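Local coordinates for uncharacterized protein (Desulfotomaculum acetoxidans, PDB 3U4Y) that is of unknown function but folds as a seven-bladed beta-propeller and probably belongs to the lactonase-like propeller family, at residues Y40-V54 and T57-Q70. Residues are numbered along the deposited sequence; the frame is centred on the assembly and turned at random.
Sequences YDFVDTAITSDCSNV and TSDFCQTLVQIETQ
Asp41 swings its carboxylate away from its own backbone N (chi1 -166°) to the Phe60 N-H in the type I turn from Asp59 to Gln62, while Tyr40, its CG anti to the carbonyl carbon (chi1 -74°), lays its ring against Cys61 and Thr63. Both residues introduce strand 42-47, the first of four antiparallel strands in one blade of a seven-bladed beta-propeller; strands 53-58 and 63-68 follow as successive hairpins. Asp41 suits this place because a short carboxylate can take that N-H on the anti lone pair of OD2, while its backbone O accepts the N-H of Asp59. The carboxylates of Asp41 and Asp59 lie side by side, their planes nearly parallel and their OD2 atoms 4.2 Å apart; the Phe60 N-H on Asp41 and a weak bond from Leu104 N to Asp59 OD2 would probably ease the like-charge repulsion. Nearby, Cys61 CB meets the edge of the tyrosine ring 3.5 Å from Tyr40 CD1, and the small beta-branched Thr63 fits obliquely against CE1. Thr57 O receives the Val43 N-H, and its OG1 accepts the bond from Asp44 N at 3.1 Å while also bonding to Ala87 O. Phe42 turns its ring edge to Thr57 O and, 4.2 Å from its CE1, to Val65 CG1. At the blade's other end, Val54 and Ile67 form a hydrogen-bonded pair; both are beta-branched and buried, touching through Val54 CG1 and Ile67 CG2, and Val54 also meets Ile13 of strand 11-16 in the neighbouring blade. On the opposite face, the extended Gln66 carries NE2 to Asn53 OD1 and OE1 to the Tyr113 hydroxyl. Replacing Gln66 by an alanine is likely to leave both without their amide partner. Gln66 NE2 approaches Asn53 OD1 from above its carbonyl plane at 3.2 Å.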
ATOM      1  N   TYR A  40       6.665 -18.839  -2.420  1.00 36.50           N
ATOM      2  CA  TYR A  40       5.970 -18.376  -1.219  1.00 37.40           C
ATOM      3  C   TYR A  40       4.585 -17.852  -1.521  1.00 49.05           C
ATOM      4  O   TYR A  40       4.185 -17.704  -2.670  1.00 51.07           O
ATOM      5  CB  TYR A  40       6.734 -17.293  -0.471  1.00 25.62           C
ATOM      6  CG  TYR A  40       7.931 -17.773   0.301  1.00 32.55           C
ATOM      7  CD1 TYR A  40       7.844 -18.051   1.644  1.00 33.41           C
ATOM      8  CD2 TYR A  40       9.163 -17.918  -0.318  1.00 50.96           C
ATOM      9  CE1 TYR A  40       8.941 -18.476   2.346  1.00 48.91           C
ATOM     10  CE2 TYR A  40      10.263 -18.350   0.373  1.00 54.71           C
ATOM     11  CZ  TYR A  40      10.151 -18.628   1.705  1.00 55.71           C
ATOM     12  OH  TYR A  40      11.257 -19.062   2.400  1.00 61.48           O
ATOM     13  N   ASP A  41       3.889 -17.552  -0.437  1.00 52.13           N
ATOM     14  CA  ASP A  41       2.503 -17.137  -0.417  1.00 45.42           C
ATOM     15  C   ASP A  41       2.416 -15.588  -0.495  1.00 46.43           C
ATOM     16  O   ASP A  41       1.904 -14.922   0.422  1.00 34.53           O
ATOM     17  CB  ASP A  41       1.937 -17.666   0.904  1.00 37.37           C
ATOM     18  CG  ASP A  41       0.456 -17.630   0.951  1.00 57.87           C
ATOM     19  OD1 ASP A  41      -0.170 -17.815  -0.112  1.00 70.36           O
ATOM     20  OD2 ASP A  41      -0.087 -17.419   2.055  1.00 66.67           O
ATOM     21  N   PHE A  42       2.925 -15.020  -1.589  1.00 41.52           N
ATOM     22  CA  PHE A  42       3.174 -13.569  -1.675  1.00 41.65           C
ATOM     23  C   PHE A  42       1.927 -12.674  -1.667  1.00 41.77           C
ATOM     24  O   PHE A  42       0.906 -12.994  -2.274  1.00 37.02           O
ATOM     25  CB  PHE A  42       4.028 -13.229  -2.897  1.00 42.20           C
ATOM     26  CG  PHE A  42       5.467 -13.649  -2.774  1.00 48.69           C
ATOM     27  CD1 PHE A  42       6.128 -13.572  -1.559  1.00 40.93           C
ATOM     28  CD2 PHE A  42       6.163 -14.123  -3.884  1.00 52.59           C
ATOM     29  CE1 PHE A  42       7.454 -13.959  -1.453  1.00 33.71           C
ATOM     30  CE2 PHE A  42       7.483 -14.514  -3.784  1.00 41.59           C
ATOM     31  CZ  PHE A  42       8.127 -14.434  -2.564  1.00 36.82           C
ATOM     32  N   VAL A  43       2.036 -11.533  -0.986  1.00 43.06           N
ATOM     33  CA  VAL A  43       0.919 -10.602  -0.869  1.00 41.73           C
ATOM     34  C   VAL A  43       1.265  -9.192  -1.365  1.00 32.19           C
ATOM     35  O   VAL A  43       0.862  -8.816  -2.459  1.00 20.19           O
ATOM     36  CB  VAL A  43       0.323 -10.563   0.572  1.00 36.54           C
ATOM     37  CG1 VAL A  43      -0.909  -9.694   0.606  1.00 26.29           C
ATOM     38  CG2 VAL A  43      -0.027 -11.976   1.056  1.00 32.75           C
ATOM     39  N   ASP A  44       2.013  -8.425  -0.574  1.00 46.61           N
ATOM     40  CA  ASP A  44       2.289  -7.015  -0.902  1.00 56.51           C
ATOM     41  C   ASP A  44       3.795  -6.728  -0.979  1.00 49.87           C
ATOM     42  O   ASP A  44       4.609  -7.587  -0.631  1.00 49.87           O
ATOM     43  CB  ASP A  44       1.606  -6.074   0.116  1.00 60.72           C
ATOM     44  CG  ASP A  44       1.396  -4.656  -0.424  1.00 72.26           C
ATOM     45  OD1 ASP A  44       1.490  -3.680   0.367  1.00 74.82           O
ATOM     46  OD2 ASP A  44       1.124  -4.517  -1.637  1.00 76.55           O
ATOM     47  N   THR A  45       4.145  -5.523  -1.447  1.00 36.93           N
ATOM     48  CA  THR A  45       5.533  -5.044  -1.531  1.00 30.38           C
ATOM     49  C   THR A  45       5.658  -3.590  -1.144  1.00 40.39           C
ATOM     50  O   THR A  45       4.749  -2.782  -1.361  1.00 47.05           O
ATOM     51  CB  THR A  45       6.104  -5.080  -2.965  1.00 34.04           C
ATOM     52  OG1 THR A  45       5.049  -4.917  -3.920  1.00 43.24           O
ATOM     53  CG2 THR A  45       6.825  -6.347  -3.229  1.00 29.06           C
ATOM     54  N   ALA A  46       6.820  -3.252  -0.607  1.00 45.62           N
ATOM     55  CA  ALA A  46       7.213  -1.863  -0.442  1.00 39.73           C
ATOM     56  C   ALA A  46       8.527  -1.697  -1.172  1.00 31.12           C
ATOM     57  O   ALA A  46       9.143  -2.684  -1.543  1.00 28.31           O
ATOM     58  CB  ALA A  46       7.368  -1.516   1.014  1.00 31.26           C
ATOM     59  N   ILE A  47       8.918  -0.448  -1.403  1.00 38.59           N
ATOM     60  CA  ILE A  47      10.200  -0.102  -2.015  1.00 35.26           C
ATOM     61  C   ILE A  47      10.810   1.042  -1.228  1.00 33.84           C
ATOM     62  O   ILE A  47      10.126   1.735  -0.486  1.00 38.02           O
ATOM     63  CB  ILE A  47      10.052   0.286  -3.495  1.00 30.30           C
ATOM     64  CG1 ILE A  47      11.373   0.139  -4.219  1.00 26.49           C
ATOM     65  CG2 ILE A  47       9.566   1.692  -3.630  1.00 54.83           C
ATOM     66  CD1 ILE A  47      11.211   0.146  -5.702  1.00 56.28           C
ATOM     67  N   THR A  48      12.101   1.248  -1.384  1.00 39.30           N
ATOM     68  CA  THR A  48      12.813   2.170  -0.506  1.00 46.17           C
ATOM     69  C   THR A  48      12.929   3.610  -1.112  1.00 44.63           C
ATOM     70  O   THR A  48      12.834   3.771  -2.332  1.00 56.53           O
ATOM     71  CB  THR A  48      14.128   1.454  -0.011  1.00 47.48           C
ATOM     72  OG1 THR A  48      14.065   1.254   1.410  1.00 33.34           O
ATOM     73  CG2 THR A  48      15.438   2.137  -0.459  1.00 24.71           C
ATOM     74  N   SER A  49      13.036   4.654  -0.285  1.00 33.24           N
ATOM     75  CA  SER A  49      13.170   6.023  -0.825  1.00 43.32           C
ATOM     76  C   SER A  49      14.276   6.016  -1.842  1.00 60.45           C
ATOM     77  O   SER A  49      14.081   6.293  -3.029  1.00 57.23           O
ATOM     78  CB  SER A  49      13.603   7.002   0.255  1.00 44.96           C
ATOM     79  OG  SER A  49      12.552   7.312   1.138  1.00 60.77           O
ATOM     80  N   ASP A  50      15.459   5.766  -1.284  1.00 70.78           N
ATOM     81  CA  ASP A  50      16.672   5.296  -1.944  1.00 53.40           C
ATOM     82  C   ASP A  50      16.380   4.556  -3.251  1.00 43.48           C
ATOM     83  O   ASP A  50      17.041   4.812  -4.260  1.00 36.42           O
ATOM     84  CB  ASP A  50      17.400   4.400  -0.932  1.00 56.27           C
ATOM     85  CG  ASP A  50      18.728   3.916  -1.418  1.00 81.52           C
ATOM     86  OD1 ASP A  50      19.601   3.648  -0.565  1.00 89.27           O
ATOM     87  OD2 ASP A  50      18.905   3.786  -2.645  1.00 94.86           O
ATOM     88  N   CYS A  51      15.381   3.665  -3.223  1.00 44.54           N
ATOM     89  CA  CYS A  51      14.930   2.893  -4.394  1.00 44.33           C
ATOM     90  C   CYS A  51      15.757   1.614  -4.577  1.00 55.46           C
ATOM     91  O   CYS A  51      15.586   0.872  -5.557  1.00 48.76           O
ATOM     92  CB  CYS A  51      14.932   3.741  -5.679  1.00 30.41           C
ATOM     93  SG  CYS A  51      13.292   4.127  -6.334  1.00 50.30           S
ATOM     94  N   SER A  52      16.619   1.355  -3.596  1.00 57.98           N
ATOM     95  CA  SER A  52      17.640   0.321  -3.686  1.00 52.91           C
ATOM     96  C   SER A  52      17.186  -1.044  -3.159  1.00 53.70           C
ATOM     97  O   SER A  52      17.647  -2.089  -3.626  1.00 54.81           O
ATOM     98  CB  SER A  52      18.880   0.780  -2.922  1.00 53.15           C
ATOM     99  OG  SER A  52      18.553   1.159  -1.595  1.00 52.57           O
ATOM    100  N   ASN A  53      16.298  -1.033  -2.173  1.00 60.14           N
ATOM    101  CA  ASN A  53      15.814  -2.273  -1.588  1.00 53.83           C
ATOM    102  C   ASN A  53      14.307  -2.422  -1.609  1.00 49.00           C
ATOM    103  O   ASN A  53      13.558  -1.467  -1.425  1.00 51.54           O
ATOM    104  CB  ASN A  53      16.342  -2.454  -0.170  1.00 49.37           C
ATOM    105  CG  ASN A  53      17.801  -2.785  -0.154  1.00 46.48           C
ATOM    106  OD1 ASN A  53      18.202  -3.925   0.124  1.00 44.84           O
ATOM    107  ND2 ASN A  53      18.617  -1.800  -0.499  1.00 42.45           N
ATOM    108  N   VAL A  54      13.887  -3.657  -1.830  1.00 43.32           N
ATOM    109  CA  VAL A  54      12.488  -4.016  -1.912  1.00 40.42           C
ATOM    110  C   VAL A  54      12.131  -4.960  -0.768  1.00 41.08           C
ATOM    111  O   VAL A  54      13.010  -5.590  -0.174  1.00 42.26           O
ATOM    112  CB  VAL A  54      12.195  -4.697  -3.258  1.00 38.63           C
ATOM    113  CG1 VAL A  54      11.189  -5.822  -3.096  1.00 41.36           C
ATOM    114  CG2 VAL A  54      11.722  -3.677  -4.267  1.00 39.12           C
ATOM    115  N   THR A  57       6.025  -9.655   1.207  1.00 26.58           N
ATOM    116  CA  THR A  57       5.457 -10.346   2.359  1.00 31.28           C
ATOM    117  C   THR A  57       4.780 -11.646   1.933  1.00 30.21           C
ATOM    118  O   THR A  57       4.526 -11.868   0.752  1.00 25.24           O
ATOM    119  CB  THR A  57       4.428  -9.450   3.093  1.00 31.70           C
ATOM    120  OG1 THR A  57       3.559  -8.853   2.129  1.00 27.71           O
ATOM    121  CG2 THR A  57       5.121  -8.349   3.878  1.00 24.87           C
ATOM    122  N   SER A  58       4.501 -12.515   2.895  1.00 27.07           N
ATOM    123  CA  SER A  58       3.729 -13.707   2.602  1.00 25.59           C
ATOM    124  C   SER A  58       2.821 -14.024   3.774  1.00 43.42           C
ATOM    125  O   SER A  58       3.137 -13.732   4.935  1.00 31.06           O
ATOM    126  CB  SER A  58       4.624 -14.894   2.228  1.00 30.73           C
ATOM    127  OG  SER A  58       5.434 -15.325   3.310  1.00 28.60           O
ATOM    128  N   ASP A  59       1.681 -14.612   3.437  1.00 48.03           N
ATOM    129  CA  ASP A  59       0.592 -14.828   4.370  1.00 47.14           C
ATOM    130  C   ASP A  59       0.797 -16.112   5.154  1.00 49.76           C
ATOM    131  O   ASP A  59       1.278 -16.076   6.286  1.00 45.83           O
ATOM    132  CB  ASP A  59      -0.723 -14.901   3.591  1.00 48.58           C
ATOM    133  CG  ASP A  59      -1.933 -14.838   4.483  1.00 49.89           C
ATOM    134  OD1 ASP A  59      -1.759 -14.502   5.669  1.00 55.54           O
ATOM    135  OD2 ASP A  59      -3.055 -15.096   3.997  1.00 48.28           O
ATOM    136  N   PHE A  60       0.429 -17.236   4.534  1.00 53.41           N
ATOM    137  CA  PHE A  60       0.389 -18.551   5.185  1.00 49.57           C
ATOM    138  C   PHE A  60       1.808 -19.106   5.341  1.00 48.73           C
ATOM    139  O   PHE A  60       2.091 -19.883   6.263  1.00 47.58           O
ATOM    140  CB  PHE A  60      -0.567 -19.486   4.408  1.00 55.06           C
ATOM    141  CG  PHE A  60      -0.449 -20.947   4.760  1.00 79.18           C
ATOM    142  CD1 PHE A  60      -0.441 -21.377   6.080  1.00 89.60           C
ATOM    143  CD2 PHE A  60      -0.382 -21.906   3.753  1.00 89.79           C
ATOM    144  CE1 PHE A  60      -0.339 -22.737   6.390  1.00 89.56           C
ATOM    145  CE2 PHE A  60      -0.284 -23.260   4.057  1.00 91.65           C
ATOM    146  CZ  PHE A  60      -0.263 -23.675   5.374  1.00 88.02           C
ATOM    147  N   CYS A  61       2.709 -18.659   4.468  1.00 37.87           N
ATOM    148  CA  CYS A  61       4.125 -18.961   4.622  1.00 34.14           C
ATOM    149  C   CYS A  61       4.820 -18.066   5.668  1.00 34.85           C
ATOM    150  O   CYS A  61       5.983 -18.264   5.983  1.00 43.29           O
ATOM    151  CB  CYS A  61       4.842 -18.872   3.265  1.00 40.92           C
ATOM    152  SG  CYS A  61       4.516 -20.242   2.083  1.00 57.43           S
ATOM    153  N   GLN A  62       4.096 -17.092   6.205  1.00 37.88           N
ATOM    154  CA  GLN A  62       4.640 -16.095   7.146  1.00 39.18           C
ATOM    155  C   GLN A  62       6.117 -15.712   6.987  1.00 42.23           C
ATOM    156  O   GLN A  62       6.854 -15.593   7.967  1.00 39.91           O
ATOM    157  CB  GLN A  62       4.342 -16.467   8.599  1.00 30.96           C
ATOM    158  CG  GLN A  62       4.914 -17.766   9.076  1.00 32.61           C
ATOM    159  CD  GLN A  62       4.218 -18.245  10.336  1.00 39.45           C
ATOM    160  OE1 GLN A  62       3.051 -18.623  10.296  1.00 42.37           O
ATOM    161  NE2 GLN A  62       4.921 -18.215  11.461  1.00 41.40           N
ATOM    162  N   THR A  63       6.530 -15.468   5.751  1.00 37.95           N
ATOM    163  CA  THR A  63       7.911 -15.124   5.485  1.00 36.46           C
ATOM    164  C   THR A  63       8.098 -13.797   4.753  1.00 37.31           C
ATOM    165  O   THR A  63       7.474 -13.552   3.727  1.00 29.01           O
ATOM    166  CB  THR A  63       8.573 -16.221   4.663  1.00 36.43           C
ATOM    167  OG1 THR A  63       8.541 -17.440   5.412  1.00 35.79           O
ATOM    168  CG2 THR A  63      10.016 -15.843   4.337  1.00 36.74           C
ATOM    169  N   LEU A  64       8.978 -12.952   5.279  1.00 40.47           N
ATOM    170  CA  LEU A  64       9.362 -11.729   4.583  1.00 37.48           C
ATOM    171  C   LEU A  64      10.667 -11.914   3.803  1.00 39.30           C
ATOM    172  O   LEU A  64      11.649 -12.410   4.346  1.00 48.98           O
ATOM    173  CB  LEU A  64       9.525 -10.586   5.584  1.00 36.12           C
ATOM    174  CG  LEU A  64      10.008  -9.235   5.032  1.00 36.50           C
ATOM    175  CD1 LEU A  64       9.178  -8.080   5.574  1.00 25.81           C
ATOM    176  CD2 LEU A  64      11.473  -9.020   5.325  1.00 31.13           C
ATOM    177  N   VAL A  65      10.684 -11.516   2.537  1.00 31.42           N
ATOM    178  CA  VAL A  65      11.929 -11.531   1.763  1.00 42.85           C
ATOM    179  C   VAL A  65      12.390 -10.113   1.377  1.00 47.91           C
ATOM    180  O   VAL A  65      11.563  -9.246   1.083  1.00 50.17           O
ATOM    181  CB  VAL A  65      11.814 -12.405   0.496  1.00 40.85           C
ATOM    182  CG1 VAL A  65      11.010 -13.638   0.788  1.00 44.08           C
ATOM    183  CG2 VAL A  65      11.163 -11.633  -0.618  1.00 45.07           C
ATOM    184  N   GLN A  66      13.710  -9.897   1.388  1.00 40.41           N
ATOM    185  CA  GLN A  66      14.326  -8.607   1.064  1.00 35.13           C
ATOM    186  C   GLN A  66      15.226  -8.736  -0.147  1.00 39.87           C
ATOM    187  O   GLN A  66      16.026  -9.654  -0.229  1.00 46.09           O
ATOM    188  CB  GLN A  66      15.151  -8.087   2.248  1.00 34.95           C
ATOM    189  CG  GLN A  66      16.149  -6.977   1.886  1.00 41.43           C
ATOM    190  CD  GLN A  66      16.895  -6.411   3.097  1.00 53.02           C
ATOM    191  OE1 GLN A  66      16.666  -6.820   4.239  1.00 59.62           O
ATOM    192  NE2 GLN A  66      17.792  -5.461   2.845  1.00 55.91           N
ATOM    193  N   ILE A  67      15.116  -7.815  -1.090  1.00 42.50           N
ATOM    194  CA  ILE A  67      15.959  -7.913  -2.273  1.00 50.02           C
ATOM    195  C   ILE A  67      16.651  -6.589  -2.671  1.00 56.79           C
ATOM    196  O   ILE A  67      16.087  -5.515  -2.473  1.00 64.42           O
ATOM    197  CB  ILE A  67      15.186  -8.548  -3.455  1.00 44.75           C
ATOM    198  CG1 ILE A  67      15.035  -7.560  -4.597  1.00 42.07           C
ATOM    199  CG2 ILE A  67      13.821  -9.097  -3.015  1.00 28.15           C
ATOM    200  CD1 ILE A  67      14.621  -8.223  -5.868  1.00 46.29           C
ATOM    201  N   GLU A  68      17.884  -6.672  -3.183  1.00 46.48           N
ATOM    202  CA  GLU A  68      18.591  -5.497  -3.708  1.00 47.15           C
ATOM    203  C   GLU A  68      18.354  -5.373  -5.211  1.00 41.81           C
ATOM    204  O   GLU A  68      18.414  -6.365  -5.930  1.00 45.27           O
ATOM    205  CB  GLU A  68      20.090  -5.597  -3.454  1.00 60.34           C
ATOM    206  CG  GLU A  68      20.533  -5.490  -2.007  1.00 70.84           C
ATOM    207  CD  GLU A  68      22.062  -5.564  -1.876  1.00 80.63           C
ATOM    208  OE1 GLU A  68      22.758  -5.645  -2.926  1.00 68.50           O
ATOM    209  OE2 GLU A  68      22.564  -5.542  -0.725  1.00 87.03           O
ATOM    210  N   THR A  69      18.116  -4.163  -5.701  1.00 32.82           N
ATOM    211  CA  THR A  69      17.580  -4.010  -7.052  1.00 40.06           C
ATOM    212  C   THR A  69      18.525  -3.430  -8.092  1.00 47.68           C
ATOM    213  O   THR A  69      18.141  -3.286  -9.260  1.00 45.46           O
ATOM    214  CB  THR A  69      16.359  -3.099  -7.034  1.00 47.02           C
ATOM    215  OG1 THR A  69      16.760  -1.781  -6.638  1.00 56.12           O
ATOM    216  CG2 THR A  69      15.327  -3.621  -6.060  1.00 35.39           C
ATOM    217  N   GLN A  70      19.742  -3.092  -7.669  1.00 49.62           N
ATOM    218  CA  GLN A  70      20.673  -2.358  -8.517  1.00 50.63           C
ATOM    219  C   GLN A  70      21.767  -3.228  -9.117  1.00 56.10           C
ATOM    220  O   GLN A  70      22.948  -2.896  -9.009  1.00 59.90           O
ATOM    221  CB  GLN A  70      21.313  -1.202  -7.736  1.00 56.39           C
ATOM    222  CG  GLN A  70      20.392  -0.002  -7.500  1.00 56.46           C
ATOM    223  CD  GLN A  70      19.655   0.408  -8.758  1.00 59.56           C
ATOM    224  OE1 GLN A  70      20.272   0.678  -9.792  1.00 69.61           O
ATOM    225  NE2 GLN A  70      18.329   0.437  -8.685  1.00 52.99           N
TER